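Local atomic coordinates of putative aldehyde dehydrogenase (Burkholderia cenocepacia, PDB entry 4YWE), a protein that probably oxidises aldehydes with NAD or NADP as electron acceptor, as other aldehyde dehydrogenases do, and binds calcium and magnesium ions. Residues A[184-189]-A[330-335]; A[188-193]-A[207-212]. All coordinates share one frame; numbering follows the deposited sequence.

Both contacts start from one piece of chain, the turn after strand 177-182 and the first turns of helix 188-200, and their centres lie 15 Å apart. Contact 1 comes first: 184-189, holding a calcium ligand, meets 330-335, at least 141 residues further on, just ahead of helix 334-349. Contact 2 is local, closing the beta-alpha-beta unit in which helix 188-200 links strands 177-182 and 207-209. Leu188 and Ser189 belong to both, and Cys187 SG touches Thr211 CG2 at 3.7 Å where the two meet. The turn before the helix thus binds the metal and meets a sequence-distant loop, while the first turns of the helix pack on strand 207-209 of the mixed sheet.

Contact 1. Residues A[184-189]-A[330-335]. With CA (calcium ion), chain K.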
loop_
_atom_site.group_PDB
_atom_site.type_symbol
_atom_site.label_atom_id
_atom_site.label_comp_id
_atom_site.label_asym_id
_atom_site.label_seq_id
_atom_site.Cartn_x
_atom_site.Cartn_y
_atom_site.Cartn_z
ATOM N N GLU A 184 16.735 12.379 -32.959
ATOM C CA GLU A 184 17.372 13.274 -33.918
ATOM C C GLU A 184 16.360 13.917 -34.864
ATOM O O GLU A 184 16.640 14.949 -35.475
ATOM C CB GLU A 184 18.434 12.523 -34.728
ATOM C CG GLU A 184 17.931 11.265 -35.427
ATOM C CD GLU A 184 18.037 10.021 -34.557
ATOM O OE1 GLU A 184 17.691 10.093 -33.359
ATOM O OE2 GLU A 184 18.471 8.970 -35.074
ATOM N N ASP A 185 15.186 13.309 -34.981
ATOM C CA ASP A 185 14.157 13.817 -35.882
ATOM C C ASP A 185 13.317 14.913 -35.230
ATOM O O ASP A 185 12.686 15.706 -35.925
ATOM C CB ASP A 185 13.264 12.672 -36.363
ATOM C CG ASP A 185 13.941 11.810 -37.413
ATOM O OD1 ASP A 185 14.375 12.364 -38.445
ATOM O OD2 ASP A 185 14.050 10.584 -37.202
ATOM N N ALA A 186 13.316 14.951 -33.899
ATOM C CA ALA A 186 12.611 15.993 -33.152
ATOM C C ALA A 186 13.044 16.008 -31.688
ATOM O O ALA A 186 12.778 15.060 -30.948
ATOM C CB ALA A 186 11.101 15.802 -33.254
ATOM N N CYS A 187 13.703 17.085 -31.269
ATOM C CA CYS A 187 14.176 17.184 -29.892
ATOM C C CYS A 187 14.386 18.622 -29.422
ATOM O O CYS A 187 14.910 18.849 -28.331
ATOM C CB CYS A 187 15.482 16.404 -29.726
ATOM S SG CYS A 187 16.865 17.007 -30.723
ATOM N N LEU A 188 13.978 19.591 -30.235
ATOM C CA LEU A 188 14.206 20.995 -29.903
ATOM C C LEU A 188 13.390 21.444 -28.692
ATOM O O LEU A 188 13.822 22.314 -27.937
ATOM C CB LEU A 188 13.891 21.890 -31.103
ATOM C CG LEU A 188 14.947 21.923 -32.208
ATOM C CD1 LEU A 188 14.618 22.999 -33.233
ATOM C CD2 LEU A 188 16.332 22.143 -31.618
ATOM N N SER A 189 12.216 20.850 -28.509
ATOM C CA SER A 189 11.364 21.201 -27.379
ATOM C C SER A 189 12.017 20.791 -26.064
ATOM O O SER A 189 11.989 21.542 -25.089
ATOM C CB SER A 189 9.989 20.544 -27.514
ATOM O OG SER A 189 10.087 19.132 -27.438
ATOM N N PRO A 330 1.725 16.648 -41.412
ATOM C CA PRO A 330 2.604 15.742 -42.157
ATOM C C PRO A 330 3.240 14.693 -41.257
ATOM O O PRO A 330 3.181 14.820 -40.033
ATOM C CB PRO A 330 3.664 16.683 -42.726
ATOM C CG PRO A 330 3.748 17.776 -41.717
ATOM C CD PRO A 330 2.342 17.970 -41.208
ATOM N N LEU A 331 3.838 13.666 -41.855
ATOM C CA LEU A 331 4.581 12.675 -41.089
ATOM C C LEU A 331 5.980 13.213 -40.807
ATOM O O LEU A 331 6.379 14.230 -41.369
ATOM C CB LEU A 331 4.639 11.340 -41.832
ATOM C CG LEU A 331 3.271 10.728 -42.147
ATOM C CD1 LEU A 331 3.417 9.341 -42.758
ATOM C CD2 LEU A 331 2.400 10.682 -40.898
ATOM N N ILE A 332 6.721 12.529 -39.940
ATOM C CA ILE A 332 7.963 13.077 -39.403
ATOM C C ILE A 332 9.061 13.216 -40.466
ATOM O O ILE A 332 9.864 14.147 -40.404
ATOM C CB ILE A 332 8.453 12.232 -38.202
ATOM C CG1 ILE A 332 9.591 12.943 -37.466
ATOM C CG2 ILE A 332 8.866 10.840 -38.641
ATOM C CD1 ILE A 332 9.196 14.286 -36.890
ATOM N N ASN A 333 9.093 12.312 -41.444
ATOM C CA ASN A 333 10.083 12.395 -42.517
ATOM C C ASN A 333 9.713 11.531 -43.721
ATOM O O ASN A 333 8.643 10.924 -43.761
ATOM C CB ASN A 333 11.476 12.006 -42.000
ATOM C CG ASN A 333 11.499 10.648 -41.319
ATOM O OD1 ASN A 333 10.771 9.731 -41.697
ATOM N ND2 ASN A 333 12.348 10.515 -40.306
ATOM N N ALA A 334 10.612 11.482 -44.699
ATOM C CA ALA A 334 10.377 10.742 -45.934
ATOM C C ALA A 334 10.448 9.234 -45.715
ATOM O O ALA A 334 9.730 8.472 -46.364
ATOM C CB ALA A 334 11.377 11.166 -46.998
ATOM N N LYS A 335 11.318 8.808 -44.804
ATOM C CA LYS A 335 11.489 7.388 -44.512
ATOM C C LYS A 335 10.216 6.784 -43.926
ATOM O O LYS A 335 9.852 5.652 -44.242
ATOM C CB LYS A 335 12.661 7.176 -43.552
HETATM CA CA CA K . 12.078 17.844 -37.226
HETATM O O HOH W 1 11.155 16.279 -38.837
HETATM O O HOH W 2 14.391 17.032 -37.908
#
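Asp185 and Ile332 bring the two backbones closest, with CA atoms 7.2 Å apart, where the turn leading into helix 188-200 faces the one leading into helix 334-349. This is one side of a calcium site in the aldehyde dehydrogenase fold. The carbonyl Asp185 O binds the calcium ion at 2.6 Å, and Val32 O and Asp99 OD1 are further ligands. Two waters also bind the ion; water 1, 2.4 Å from the calcium, donates a hydrogen bond to Ile332 O and so ties the second segment to the metal. Asp99 also accepts bonds from Cys187 N and Leu188 N through OD2, joining the metal to the start of the helix. Beside the ion, Ile332 extends its ethyl arm toward Asp185, CG1 lying anti to the backbone N (chi1 -169°). Its CG1 packs on Asp185 CB at 3.8 Å, and its CD1 reaches Ala186 CB at 4.4 Å. Asn333 is the N-cap of helix 334-349: its OD1 accepts from Gln336 N, while the amide nitrogen turns to the aspartate. Carboxylate and amide planes stand 73° apart, and Asn333 ND2 gives Asp185 OD1 a weak hydrogen bond of 3.3 Å, bent to 151°.

Contact 2. Residues A[188-193]-A[207-212]; sequences LSVLRV and LNIVTG
Ile209, on strand 207-209, packs against Val190 and Leu191 of helix 188-200 in the apolar layer of a beta-alpha-beta crossover. Leu207 begins the strand with its CB directed to the helix, but its side chain stops short of touching these helical turns. Asn208 and Val210 turn to the other side of the chain, toward helix 48-63. Between them Ile209 carries most of the contact, its CA 7.1 Å from that of Leu191. Both of its branches reach the helix: CD1 meets Val190 CG1 at 4.1 Å, and CG2, anti to the backbone N, lies on Leu191 CD2 at 3.7 Å and also comes near Val190 CG1. Thr211 faces the helix again, and its branches part: OG1 is hydrogen-bonded to Ala44 O, and CG2, the other branch, rests on Leu191 CD2 at 4.0 Å. That one leucine methyl therefore touches both Ile209 and Thr211, bridging the end of the strand and the loop that follows. Gly212 closes the segment at phi 146°, a backbone conformation open mainly to glycine. Strand 207-209 runs parallel to strand 177-182, and helix 188-200 packs on it while Val190 and Val193 also touch Phe164 of helix 160-174; strand 38-44 borders both segments, through Leu188 and Thr211.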
loop_
_atom_site.group_PDB
_atom_site.type_symbol
_atom_site.label_atom_id
_atom_site.label_comp_id
_atom_site.label_asym_id
_atom_site.label_seq_id
_atom_site.Cartn_x
_atom_site.Cartn_y
_atom_site.Cartn_z
ATOM N N LEU A 188 13.978 19.591 -30.235
ATOM C CA LEU A 188 14.206 20.995 -29.903
ATOM C C LEU A 188 13.390 21.444 -28.692
ATOM O O LEU A 188 13.822 22.314 -27.937
ATOM C CB LEU A 188 13.891 21.890 -31.103
ATOM C CG LEU A 188 14.947 21.923 -32.208
ATOM C CD1 LEU A 188 14.618 22.999 -33.233
ATOM C CD2 LEU A 188 16.332 22.143 -31.618
ATOM N N SER A 189 12.216 20.850 -28.509
ATOM C CA SER A 189 11.364 21.201 -27.379
ATOM C C SER A 189 12.017 20.791 -26.064
ATOM O O SER A 189 11.989 21.542 -25.089
ATOM C CB SER A 189 9.989 20.544 -27.514
ATOM O OG SER A 189 10.087 19.132 -27.438
ATOM N N VAL A 190 12.614 19.603 -26.052
ATOM C CA VAL A 190 13.258 19.055 -24.863
ATOM C C VAL A 190 14.395 19.953 -24.379
ATOM O O VAL A 190 14.569 20.152 -23.175
ATOM C CB VAL A 190 13.768 17.624 -25.132
ATOM C CG1 VAL A 190 14.737 17.177 -24.045
ATOM C CG2 VAL A 190 12.599 16.658 -25.246
ATOM N N LEU A 191 15.160 20.495 -25.322
ATOM C CA LEU A 191 16.264 21.396 -24.998
ATOM C C LEU A 191 15.777 22.639 -24.256
ATOM O O LEU A 191 16.436 23.122 -23.336
ATOM C CB LEU A 191 17.006 21.807 -26.271
ATOM C CG LEU A 191 17.633 20.673 -27.085
ATOM C CD1 LEU A 191 18.170 21.194 -28.408
ATOM C CD2 LEU A 191 18.732 19.991 -26.290
ATOM N N ARG A 192 14.621 23.154 -24.663
ATOM C CA ARG A 192 14.046 24.340 -24.038
ATOM C C ARG A 192 13.518 24.017 -22.642
ATOM O O ARG A 192 13.555 24.857 -21.743
ATOM C CB ARG A 192 12.927 24.916 -24.909
ATOM C CG ARG A 192 12.339 26.217 -24.387
ATOM C CD ARG A 192 13.407 27.292 -24.267
ATOM N NE ARG A 192 12.862 28.549 -23.761
ATOM C CZ ARG A 192 12.901 28.919 -22.485
ATOM N NH1 ARG A 192 13.462 28.128 -21.581
ATOM N NH2 ARG A 192 12.381 30.082 -22.113
ATOM N N VAL A 193 13.030 22.792 -22.470
ATOM C CA VAL A 193 12.510 22.342 -21.183
ATOM C C VAL A 193 13.638 22.286 -20.157
ATOM O O VAL A 193 13.438 22.601 -18.983
ATOM C CB VAL A 193 11.813 20.973 -21.317
ATOM C CG1 VAL A 193 11.409 20.434 -19.952
ATOM C CG2 VAL A 193 10.602 21.089 -22.228
ATOM N N LEU A 207 20.000 17.076 -14.676
ATOM C CA LEU A 207 19.428 16.806 -15.987
ATOM C C LEU A 207 20.455 17.110 -17.072
ATOM O O LEU A 207 20.990 18.218 -17.139
ATOM C CB LEU A 207 18.159 17.629 -16.211
ATOM C CG LEU A 207 17.493 17.483 -17.581
ATOM C CD1 LEU A 207 17.095 16.036 -17.838
ATOM C CD2 LEU A 207 16.286 18.404 -17.692
ATOM N N ASN A 208 20.732 16.118 -17.912
ATOM C CA ASN A 208 21.699 16.273 -18.992
ATOM C C ASN A 208 21.092 15.830 -20.317
ATOM O O ASN A 208 20.476 14.767 -20.402
ATOM C CB ASN A 208 22.971 15.472 -18.702
ATOM C CG ASN A 208 23.598 15.835 -17.373
ATOM O OD1 ASN A 208 24.358 16.799 -17.273
ATOM N ND2 ASN A 208 23.284 15.062 -16.338
ATOM N N ILE A 209 21.268 16.649 -21.348
ATOM C CA ILE A 209 20.720 16.345 -22.662
ATOM C C ILE A 209 21.843 16.196 -23.679
ATOM O O ILE A 209 22.663 17.099 -23.845
ATOM C CB ILE A 209 19.723 17.425 -23.121
ATOM C CG1 ILE A 209 18.812 17.856 -21.968
ATOM C CG2 ILE A 209 18.909 16.923 -24.303
ATOM C CD1 ILE A 209 17.864 16.781 -21.497
ATOM N N VAL A 210 21.881 15.054 -24.356
ATOM C CA VAL A 210 22.847 14.836 -25.427
ATOM C C VAL A 210 22.116 14.474 -26.712
ATOM O O VAL A 210 21.614 13.360 -26.858
ATOM C CB VAL A 210 23.870 13.746 -25.054
ATOM C CG1 VAL A 210 24.825 13.497 -26.216
ATOM C CG2 VAL A 210 24.639 14.143 -23.806
ATOM N N THR A 211 22.051 15.423 -27.640
ATOM C CA THR A 211 21.426 15.181 -28.934
ATOM C C THR A 211 22.350 14.344 -29.808
ATOM O O THR A 211 23.544 14.248 -29.538
ATOM C CB THR A 211 21.088 16.495 -29.661
ATOM O OG1 THR A 211 22.281 17.273 -29.828
ATOM C CG2 THR A 211 20.073 17.297 -28.864
ATOM N N GLY A 212 21.797 13.736 -30.851
ATOM C CA GLY A 212 22.590 12.927 -31.758
ATOM C C GLY A 212 21.851 11.735 -32.330
ATOM O O GLY A 212 20.685 11.498 -32.009
#